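Local coordinates for protein alginate lyase (Bacteroides ovatus, PDB 3NFV) that probably cleaves the polysaccharide alginate by beta-elimination, at residues A[164-169]-A[223-228]. Sequence-based numbering, arbitrary orientation.
Sequences GMIDIY and GLAYDV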
ATOM      1  N   GLY A 164       6.348   9.537  -7.405  1.00 14.27           N
ATOM      2  CA  GLY A 164       5.568   9.993  -6.234  1.00 14.75           C
ATOM      3  C   GLY A 164       4.218   9.302  -6.008  1.00 17.01           C
ATOM      4  O   GLY A 164       3.629   9.386  -4.911  1.00 17.78           O
HETATM    5  N   MSE A 165       3.686   8.667  -7.052  1.00 15.02           N
HETATM    6  CA  MSE A 165       2.436   7.889  -6.931  1.00 17.04           C
HETATM    7  C   MSE A 165       2.535   6.768  -5.889  1.00 12.96           C
HETATM    8  O   MSE A 165       1.522   6.356  -5.289  1.00 12.45           O
HETATM    9  CB  MSE A 165       2.071   7.210  -8.277  1.00 16.47           C
HETATM   10  CG  MSE A 165       1.337   8.063  -9.314  1.00 24.31           C
HETATM   11 SE   MSE A 165      -0.470   8.448  -8.755  0.75 30.85          SE
HETATM   12  CE  MSE A 165      -1.019   6.807  -7.861  1.00 27.00           C
ATOM     13  N   ILE A 166       3.739   6.238  -5.665  1.00 15.19           N
ATOM     14  CA  ILE A 166       3.884   5.153  -4.684  1.00 15.12           C
ATOM     15  C   ILE A 166       3.577   5.655  -3.252  1.00 17.37           C
ATOM     16  O   ILE A 166       3.205   4.854  -2.387  1.00 12.06           O
ATOM     17  CB  ILE A 166       5.274   4.433  -4.783  1.00 17.07           C
ATOM     18  CG1 ILE A 166       5.175   2.987  -4.293  1.00 17.04           C
ATOM     19  CG2 ILE A 166       6.348   5.180  -4.004  1.00 10.35           C
ATOM     20  CD1 ILE A 166       4.349   2.086  -5.221  1.00 17.01           C
ATOM     21  N   ASP A 167       3.715   6.977  -3.031  1.00 14.96           N
ATOM     22  CA  ASP A 167       3.501   7.601  -1.712  1.00 12.62           C
ATOM     23  C   ASP A 167       2.120   7.337  -1.158  1.00 15.04           C
ATOM     24  O   ASP A 167       1.971   7.237   0.029  1.00 13.21           O
ATOM     25  CB  ASP A 167       3.682   9.117  -1.746  1.00 11.30           C
ATOM     26  CG  ASP A 167       5.135   9.560  -2.008  1.00 12.90           C
ATOM     27  OD1 ASP A 167       5.990   8.713  -2.388  1.00 14.14           O
ATOM     28  OD2 ASP A 167       5.407  10.781  -1.820  1.00 11.17           O
ATOM     29  N   ILE A 168       1.105   7.211  -2.016  1.00 13.89           N
ATOM     30  CA  ILE A 168      -0.267   7.018  -1.528  1.00 15.37           C
ATOM     31  C   ILE A 168      -0.773   5.573  -1.711  1.00 16.90           C
ATOM     32  O   ILE A 168      -1.993   5.325  -1.719  1.00 14.60           O
ATOM     33  CB  ILE A 168      -1.230   8.045  -2.227  1.00 14.71           C
ATOM     34  CG1 ILE A 168      -1.245   7.876  -3.745  1.00 13.60           C
ATOM     35  CG2 ILE A 168      -0.841   9.491  -1.833  1.00 16.20           C
ATOM     36  CD1 ILE A 168      -2.542   8.349  -4.445  1.00 13.44           C
ATOM     37  N   TYR A 169       0.142   4.616  -1.914  1.00 15.86           N
ATOM     38  CA  TYR A 169      -0.293   3.225  -2.126  1.00 15.63           C
ATOM     39  C   TYR A 169      -1.221   2.745  -0.990  1.00 16.64           C
ATOM     40  O   TYR A 169      -2.162   1.996  -1.219  1.00 14.77           O
ATOM     41  CB  TYR A 169       0.904   2.273  -2.234  1.00 14.46           C
ATOM     42  CG  TYR A 169       0.482   0.869  -2.689  1.00 10.30           C
ATOM     43  CD1 TYR A 169       0.323   0.569  -4.024  1.00 14.00           C
ATOM     44  CD2 TYR A 169       0.153  -0.111  -1.757  1.00 16.56           C
ATOM     45  CE1 TYR A 169      -0.082  -0.727  -4.439  1.00 14.79           C
ATOM     46  CE2 TYR A 169      -0.262  -1.371  -2.143  1.00 17.34           C
ATOM     47  CZ  TYR A 169      -0.381  -1.671  -3.496  1.00 16.92           C
ATOM     48  OH  TYR A 169      -0.784  -2.938  -3.874  1.00 15.76           O
ATOM     49  N   GLY A 223       5.108   0.666 -11.837  1.00 15.44           N
ATOM     50  CA  GLY A 223       4.068   0.420 -12.853  1.00 15.44           C
ATOM     51  C   GLY A 223       3.002  -0.566 -12.351  1.00 15.63           C
ATOM     52  O   GLY A 223       1.788  -0.339 -12.523  1.00 14.73           O
ATOM     53  N   LEU A 224       3.464  -1.676 -11.785  1.00 14.36           N
ATOM     54  CA  LEU A 224       2.567  -2.706 -11.261  1.00 13.81           C
ATOM     55  C   LEU A 224       1.682  -2.108 -10.153  1.00 12.38           C
ATOM     56  O   LEU A 224       0.473  -2.268 -10.177  1.00 14.01           O
ATOM     57  CB  LEU A 224       3.386  -3.884 -10.728  1.00 13.93           C
ATOM     58  CG  LEU A 224       2.623  -5.180 -10.400  1.00 13.57           C
ATOM     59  CD1 LEU A 224       3.465  -6.422 -10.682  1.00  7.84           C
ATOM     60  CD2 LEU A 224       2.166  -5.171  -8.954  1.00 16.65           C
ATOM     61  N   ALA A 225       2.302  -1.370  -9.236  1.00 13.82           N
ATOM     62  CA  ALA A 225       1.598  -0.648  -8.163  1.00 12.75           C
ATOM     63  C   ALA A 225       0.617   0.392  -8.703  1.00 11.62           C
ATOM     64  O   ALA A 225      -0.438   0.573  -8.144  1.00 12.72           O
ATOM     65  CB  ALA A 225       2.584   0.013  -7.183  1.00  9.71           C
ATOM     66  N   TYR A 226       0.950   1.060  -9.794  1.00 14.28           N
ATOM     67  CA  TYR A 226       0.045   2.034 -10.405  1.00 14.27           C
ATOM     68  C   TYR A 226      -1.277   1.417 -10.785  1.00 15.64           C
ATOM     69  O   TYR A 226      -2.335   1.980 -10.522  1.00 15.03           O
ATOM     70  CB  TYR A 226       0.691   2.656 -11.628  1.00 17.22           C
ATOM     71  CG  TYR A 226      -0.187   3.637 -12.343  1.00 16.37           C
ATOM     72  CD1 TYR A 226      -1.089   3.209 -13.288  1.00 18.46           C
ATOM     73  CD2 TYR A 226      -0.151   4.992 -12.021  1.00 19.46           C
ATOM     74  CE1 TYR A 226      -1.905   4.083 -13.924  1.00 18.89           C
ATOM     75  CE2 TYR A 226      -0.949   5.869 -12.649  1.00 18.68           C
ATOM     76  CZ  TYR A 226      -1.821   5.429 -13.610  1.00 22.22           C
ATOM     77  OH  TYR A 226      -2.618   6.312 -14.243  1.00 25.27           O
ATOM     78  N   ASP A 227      -1.211   0.242 -11.391  1.00 13.46           N
ATOM     79  CA  ASP A 227      -2.426  -0.409 -11.862  1.00 14.58           C
ATOM     80  C   ASP A 227      -3.282  -0.827 -10.683  1.00 12.69           C
ATOM     81  O   ASP A 227      -4.532  -0.773 -10.779  1.00 13.38           O
ATOM     82  CB  ASP A 227      -2.115  -1.652 -12.711  1.00 12.46           C
ATOM     83  CG  ASP A 227      -1.693  -1.327 -14.139  1.00 16.58           C
ATOM     84  OD1 ASP A 227      -1.631  -0.134 -14.510  1.00 18.26           O
ATOM     85  OD2 ASP A 227      -1.433  -2.312 -14.905  1.00 15.23           O
ATOM     86  N   VAL A 228      -2.644  -1.323  -9.613  1.00 12.36           N
ATOM     87  CA  VAL A 228      -3.405  -1.744  -8.403  1.00 12.31           C
ATOM     88  C   VAL A 228      -4.189  -0.539  -7.797  1.00 12.51           C
ATOM     89  O   VAL A 228      -5.362  -0.624  -7.424  1.00 13.50           O
ATOM     90  CB  VAL A 228      -2.497  -2.392  -7.291  1.00 11.19           C
ATOM     91  CG1 VAL A 228      -3.354  -2.775  -6.024  1.00 10.86           C
ATOM     92  CG2 VAL A 228      -1.713  -3.612  -7.843  1.00 14.97           C
TER
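Met-165 and Ile-166, in the loop that leads into helix 171-180, lie beside Tyr-226 and Ala-225 of helix 221-236, and the CA atoms of Met-165 and Tyr-226 are 7.2 Å apart. At that distance the contact is made by side chains. Ala-225 is the focus: its CB receives Ile-166 CD1 at 3.4 Å, tight for two carbons, and meets Tyr-169 CE1 obliquely at 3.9 Å. With CG1 anti to the backbone N (chi1 -153°) and chi2 at 69°, Ile-166 reaches the helix with its terminal methyl. The Tyr-169 ring also presents its edge to the carbonyl O of Ala-225, which lies in the ring plane. Farther out, Tyr-169 OH lies 3.4 Å from Val-228 CG1, while its hydrogen bond goes to Asp-287 of helix 274-294, whose His-284 meets the ring. On the other flank Met-165, a selenomethionine, brings CG to the edge of the Tyr-226 ring, 4.4 Å from CD2. A polar tie comes from Gln-229, whose side-chain amide donates to the carbonyl of Met-165. The contact fastens the loop to a helical domain, consistent with the alpha/alpha-toroid of the six-hairpin clan. Apolar contacts make up the direct, largely buried interface, and the bond to Asp-287 probably restrains the ring.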